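Local coordinates for malonate decarboxylase subunit alpha (Acinetobacter baumannii ATCC 17978, PDB 6MPR), which probably catalyses the exchange of acetate for malonate on the acyl carrier protein of malonate decarboxylase, giving malonyl-ACP, at residues V42-T45 with Q46-I49; K243-H246 with V247-M251; C353-A356 with G357-V361. One frame throughout, in Å; residues are numbered along the deposited sequence. Where two conformers were deposited one is given.

Each contact is local and joins residues a few positions apart on a continuous stretch; two lie at helix starts and one at a helix end, in parts of the fold built on two different sheets. Contact 1 leads out of edge strand 42-43 of the parallel sheet. Contact 2 starts helix 244-261 and contact 3 closes helix 350-359; these helices run on to strands 265-268 and 363-366, neighbours in the mixed sheet. Contacts 1 and 2 lie on opposite sides of the chain's centre, 52 Å apart between centres. Contact 3 is off the line joining them, its centre about 12 Å from the chain's centre, 39 Å from that of contact 1 and 27 Å from that of contact 2, and it alone reaches the second subunit.

Contact 1. Residues V42-T45 with Q46-I49; sequences VIPT and QDII
Pro44 and Asp47 meet across a tight turn. The Asp47 carboxylate leans over the pyrrolidine ring, with OD2 3.3 Å from Pro44 CB and equally near Pro44 CG. This follows from the first torsion of Asp47, which sets CG beside its own backbone N (chi1 -61°) and turns the group back over the proline. Asp47 occupies the N-cap position, yet its side chain makes no capping bond. The backbone supplies the hold: Asp47 N donates to Pro44 O at 2.9 Å, a bond to the third residue back that closes the turn. A weak bond from Ile48 N to Thr45 O, 3.5 Å long, continues the winding. In the conformer of Gln46 given here, chi1 (51°) sets CG between the backbone N and the carbonyl carbon, and a bend at chi2 (-86°) then folds the amide back, with CD 3.7 Å from Pro44 CB. Beneath the turn, Ile43 CD1 and Ile48 CD1 touch at 4.2 Å, and Ile48 CG2 packs 3.5 Å from Thr45 O. Ile48 also rests on Phe74 and Leu75 of helix 73-79 and on Val223 of strand 221-224, while Thr45 OG1 is hydrogen-bonded to Val224 O of the same strand. A short 3-10 turn thus carries the chain from an outermost strand of the parallel sheet into helix 48-55, a beta-to-alpha connection of an alpha/beta fold.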
# COMPACT_ATOMS: atom_id res chain seq x y z
N VAL A 42 -8.05 6.79 -32.20
CA VAL A 42 -6.71 7.22 -32.61
C VAL A 42 -6.73 8.71 -32.96
O VAL A 42 -7.39 9.13 -33.91
CB VAL A 42 -6.20 6.39 -33.80
CG1 VAL A 42 -4.79 6.80 -34.15
CG2 VAL A 42 -6.28 4.90 -33.49
N ILE A 43 -5.98 9.50 -32.19
CA ILE A 43 -5.74 10.91 -32.52
C ILE A 43 -4.59 10.98 -33.51
O ILE A 43 -3.51 10.44 -33.23
CB ILE A 43 -5.39 11.70 -31.27
CG1 ILE A 43 -6.47 11.60 -30.20
CG2 ILE A 43 -5.08 13.15 -31.64
CD1 ILE A 43 -5.94 12.06 -28.84
N PRO A 44 -4.75 11.64 -34.66
CA PRO A 44 -3.60 11.88 -35.54
C PRO A 44 -2.53 12.67 -34.80
O PRO A 44 -2.83 13.60 -34.05
CB PRO A 44 -4.21 12.69 -36.70
CG PRO A 44 -5.66 12.38 -36.65
CD PRO A 44 -6.00 12.19 -35.21
N THR A 45 -1.28 12.25 -34.98
CA THR A 45 -0.18 12.86 -34.25
C THR A 45 -0.16 14.37 -34.42
O THR A 45 0.04 15.11 -33.45
CB THR A 45 1.14 12.25 -34.71
OG1 THR A 45 1.07 10.83 -34.52
CG2 THR A 45 2.33 12.80 -33.92
N GLN A 46 -0.45 14.84 -35.63
CA GLN A 46 -0.40 16.26 -35.93
C GLN A 46 -1.48 17.06 -35.21
O GLN A 46 -1.37 18.28 -35.11
CB GLN A 46 -0.49 16.47 -37.45
CG GLN A 46 -1.66 15.75 -38.12
CD GLN A 46 -1.36 14.30 -38.51
OE1 GLN A 46 -0.57 13.62 -37.86
NE2 GLN A 46 -2.00 13.83 -39.58
N ASP A 47 -2.53 16.40 -34.71
CA ASP A 47 -3.69 17.10 -34.17
C ASP A 47 -3.76 17.08 -32.65
O ASP A 47 -4.81 17.39 -32.09
CB ASP A 47 -4.98 16.51 -34.75
CG ASP A 47 -5.05 16.63 -36.25
OD1 ASP A 47 -4.58 17.65 -36.80
OD2 ASP A 47 -5.58 15.70 -36.89
N ILE A 48 -2.67 16.74 -31.98
CA ILE A 48 -2.72 16.49 -30.54
C ILE A 48 -3.03 17.77 -29.76
O ILE A 48 -3.78 17.74 -28.78
CB ILE A 48 -1.39 15.85 -30.07
CG1 ILE A 48 -1.45 15.46 -28.58
CG2 ILE A 48 -0.19 16.76 -30.35
CD1 ILE A 48 -2.51 14.44 -28.25
N ILE A 49 -2.50 18.92 -30.19
CA ILE A 49 -2.68 20.14 -29.40
C ILE A 49 -4.14 20.58 -29.41
O ILE A 49 -4.71 20.90 -28.36
CB ILE A 49 -1.76 21.27 -29.91
CG1 ILE A 49 -0.32 21.00 -29.48
CG2 ILE A 49 -2.25 22.61 -29.35
CD1 ILE A 49 0.72 21.77 -30.28

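Contact 2. Residues K243-H246 with V247-M251; sequences KPVH and VLMAM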
# COMPACT_ATOMS: atom_id res chain seq x y z
N LYS A 243 34.32 3.43 -4.73
CA LYS A 243 35.58 3.69 -4.04
C LYS A 243 35.77 2.77 -2.84
O LYS A 243 34.82 2.10 -2.41
CB LYS A 243 35.63 5.17 -3.61
CG LYS A 243 35.41 6.13 -4.80
CD LYS A 243 35.79 7.56 -4.47
CE LYS A 243 34.71 8.24 -3.68
NZ LYS A 243 35.29 9.20 -2.69
N PRO A 244 36.99 2.67 -2.30
CA PRO A 244 37.20 1.87 -1.08
C PRO A 244 36.24 2.19 0.06
O PRO A 244 35.78 1.27 0.74
CB PRO A 244 38.65 2.20 -0.70
CG PRO A 244 39.32 2.44 -2.01
CD PRO A 244 38.28 3.12 -2.88
N VAL A 245 35.91 3.47 0.28
CA VAL A 245 34.99 3.82 1.36
C VAL A 245 33.62 3.17 1.14
O VAL A 245 32.96 2.74 2.10
CB VAL A 245 34.88 5.36 1.50
CG1 VAL A 245 34.29 6.00 0.24
CG2 VAL A 245 34.03 5.73 2.72
N HIS A 246 33.16 3.09 -0.12
CA HIS A 246 31.88 2.43 -0.39
C HIS A 246 31.97 0.95 -0.05
O HIS A 246 31.02 0.37 0.50
CB HIS A 246 31.48 2.60 -1.85
CG HIS A 246 31.36 4.03 -2.29
ND1 HIS A 246 31.96 4.51 -3.43
CD2 HIS A 246 30.69 5.08 -1.75
CE1 HIS A 246 31.68 5.79 -3.57
NE2 HIS A 246 30.90 6.16 -2.57
N VAL A 247 33.09 0.32 -0.39
CA VAL A 247 33.30 -1.10 -0.09
C VAL A 247 33.33 -1.34 1.42
O VAL A 247 32.74 -2.30 1.91
CB VAL A 247 34.60 -1.58 -0.76
CG1 VAL A 247 34.93 -3.02 -0.35
CG2 VAL A 247 34.50 -1.44 -2.27
N LEU A 248 34.03 -0.48 2.16
CA LEU A 248 34.09 -0.61 3.62
C LEU A 248 32.69 -0.55 4.23
O LEU A 248 32.32 -1.39 5.06
CB LEU A 248 34.98 0.48 4.20
CG LEU A 248 35.19 0.54 5.72
CD1 LEU A 248 35.88 -0.70 6.25
CD2 LEU A 248 36.00 1.82 6.10
N MET A 249 31.90 0.43 3.82
CA MET A 249 30.55 0.55 4.35
C MET A 249 29.69 -0.64 3.94
O MET A 249 28.86 -1.12 4.73
CB MET A 249 29.94 1.88 3.88
CG MET A 249 30.61 3.09 4.54
SD MET A 249 30.13 4.63 3.75
CE MET A 249 28.44 4.77 4.27
N ALA A 250 29.88 -1.13 2.71
CA ALA A 250 29.15 -2.31 2.25
C ALA A 250 29.51 -3.55 3.07
O ALA A 250 28.64 -4.37 3.40
CB ALA A 250 29.42 -2.54 0.77
N MET A 251 30.79 -3.71 3.41
CA MET A 251 31.19 -4.83 4.27
C MET A 251 30.50 -4.75 5.63
O MET A 251 30.02 -5.77 6.15
CB MET A 251 32.71 -4.84 4.47
CG MET A 251 33.50 -5.31 3.25
SD MET A 251 35.25 -4.86 3.40
CE MET A 251 35.95 -6.33 4.14
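Lys243 and Val247 open a run of alpha-helical backbone bonds at the start of helix 244-261. Val247 N donates to Lys243 O at 3.2 Å, and Leu248 N reaches Pro244 O at 2.9 Å. The next two are Met249 N to Val245 O at 3.1 Å and Ala250 N to His246 O at 2.9 Å.

A side-chain bond ties the first turn together. Lys243 is the N-cap residue, and its backbone N donates to ND1 of His246, three residues on, at 2.9 Å and nearly straight (168°), though the donor is tilted 19° from the ring plane. This is one half of a capping box. The imidazole is placed for it because CG stands beside the backbone N of His246, which turns the ring back toward the start of the helix.

Apolar contacts follow the outside of the turns. Val245 and Met249 run side by side, pointing the same way, with CG2 of Val245 4.2 Å from SD of Met249. The other branch, Val245 CG1, lies over the centre of the His246 ring face. Further along, Ala250 faces Ala276, Ile277 and Ile280 of helix 272-287, whereas Leu248 meets Arg534 and Ala537.

Other side-chain carbons lie against backbone carbonyls, Met249 CG 3.4 Å from Val245 O and Val247 CG2 3.6 Å from Lys243 O.

Because ND1 accepts a hydrogen bond from the backbone, a neutral His246, which also touches Glu435, would probably carry its proton on NE2; the ring thus satisfies an N-H at the helix start, and the bond probably helps hold the ring's rotation.

Contact 3. Residues C353-A356 with G357-V361; sequences CQLA and GQYAV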
# COMPACT_ATOMS: atom_id res chain seq x y z
N CYS A 353 5.07 -3.02 -6.17
CA CYS A 353 6.42 -3.16 -5.64
C CYS A 353 6.63 -2.27 -4.43
O CYS A 353 7.24 -2.69 -3.44
CB CYS A 353 7.42 -2.83 -6.75
SG CYS A 353 9.06 -3.47 -6.47
N GLN A 354 6.15 -1.02 -4.48
CA GLN A 354 6.23 -0.15 -3.31
C GLN A 354 5.43 -0.71 -2.14
O GLN A 354 5.88 -0.64 -0.99
CB GLN A 354 5.72 1.25 -3.66
CG GLN A 354 6.72 2.11 -4.42
CD GLN A 354 7.81 2.64 -3.53
OE1 GLN A 354 7.58 2.95 -2.36
NE2 GLN A 354 9.02 2.76 -4.08
N LEU A 355 4.25 -1.27 -2.41
CA LEU A 355 3.48 -1.91 -1.34
C LEU A 355 4.27 -3.04 -0.69
O LEU A 355 4.33 -3.15 0.55
CB LEU A 355 2.15 -2.44 -1.88
CG LEU A 355 1.10 -2.74 -0.82
CD1 LEU A 355 0.81 -1.50 0.03
CD2 LEU A 355 -0.16 -3.27 -1.48
N ALA A 356 4.88 -3.91 -1.50
CA ALA A 356 5.72 -4.96 -0.93
C ALA A 356 6.90 -4.38 -0.18
O ALA A 356 7.30 -4.91 0.86
CB ALA A 356 6.20 -5.91 -2.03
N GLY A 357 7.47 -3.29 -0.69
CA GLY A 357 8.57 -2.65 0.01
C GLY A 357 8.19 -2.18 1.39
O GLY A 357 9.03 -2.13 2.29
N GLN A 358 6.92 -1.80 1.58
CA GLN A 358 6.45 -1.42 2.91
C GLN A 358 6.15 -2.64 3.78
O GLN A 358 6.64 -2.75 4.91
CB GLN A 358 5.19 -0.56 2.80
CG GLN A 358 4.57 -0.37 4.19
CD GLN A 358 3.21 0.31 4.19
OE1 GLN A 358 2.56 0.36 5.23
NE2 GLN A 358 2.79 0.83 3.05
N TYR A 359 5.33 -3.56 3.27
CA TYR A 359 4.71 -4.57 4.11
C TYR A 359 5.40 -5.92 4.10
O TYR A 359 5.17 -6.72 5.02
CB TYR A 359 3.26 -4.80 3.67
CG TYR A 359 2.23 -4.02 4.43
CD1 TYR A 359 2.05 -4.20 5.79
CD2 TYR A 359 1.40 -3.13 3.78
CE1 TYR A 359 1.08 -3.50 6.48
CE2 TYR A 359 0.43 -2.43 4.46
CZ TYR A 359 0.28 -2.63 5.81
OH TYR A 359 -0.69 -1.94 6.49
N ALA A 360 6.20 -6.23 3.08
CA ALA A 360 6.66 -7.60 2.87
C ALA A 360 8.16 -7.81 2.97
O ALA A 360 8.59 -8.97 3.00
CB ALA A 360 6.19 -8.11 1.50
N VAL A 361 8.99 -6.77 3.03
CA VAL A 361 10.43 -6.98 3.09
C VAL A 361 10.97 -6.61 4.47
O VAL A 361 10.40 -5.79 5.21
CB VAL A 361 11.22 -6.23 1.99
CG1 VAL A 361 10.69 -6.59 0.60
CG2 VAL A 361 11.23 -4.74 2.23
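The last turns of helix 350-359, at the interface of the two subunits, bring Leu355 and Ala356 against Tyr359 and Ala360. Backbone bonds hold the turns: Gly357 N to Cys353 O at 2.8 Å, Gln358 N to Gln354 O at 3.0 Å, and Ala360 N to Ala356 O at 2.8 Å. Leu355 O has two donors, Tyr359 N at 2.9 Å and, more weakly, Gln358 N.

Among the side chains, Leu355 reaches the Tyr359 ring at its edge, where its CD1 lies 4.1 Å from Tyr359 CD2 near the ring plane. The two side chains cross at a slant. One turn round, Ala356 CB meets Ala360 CB at 4.2 Å, while Ala360 CB also packs 3.4 Å from Ala356 O. In Gln358, chi1 (170°) and chi2 (-172°) both extend the chain away from the backbone; its OE1 comes over one face of the Tyr359 ring, offset toward the rim.

Both polar ends are engaged beyond the helix. Gln358 OE1 is hydrogen-bonded to Gln358 NE2 of the second subunit, and Tyr359 OH to Asn393 OD1 of that subunit. Ala356 packs on Val151 and Ala360 on Val152, both of the second subunit. Within the chain, Gln354 OE1 takes ND2 of Asn393, and Gly357 O is hydrogen-bonded to Lys428 NZ.

The chemistry points to an interface joined by amides and a phenol as well as by apolar packing. Gln354 probably helps position Asn393, whose counterpart in the second subunit bonds Tyr359 OH, and the lysine probably tempers the negative end of the helix dipole.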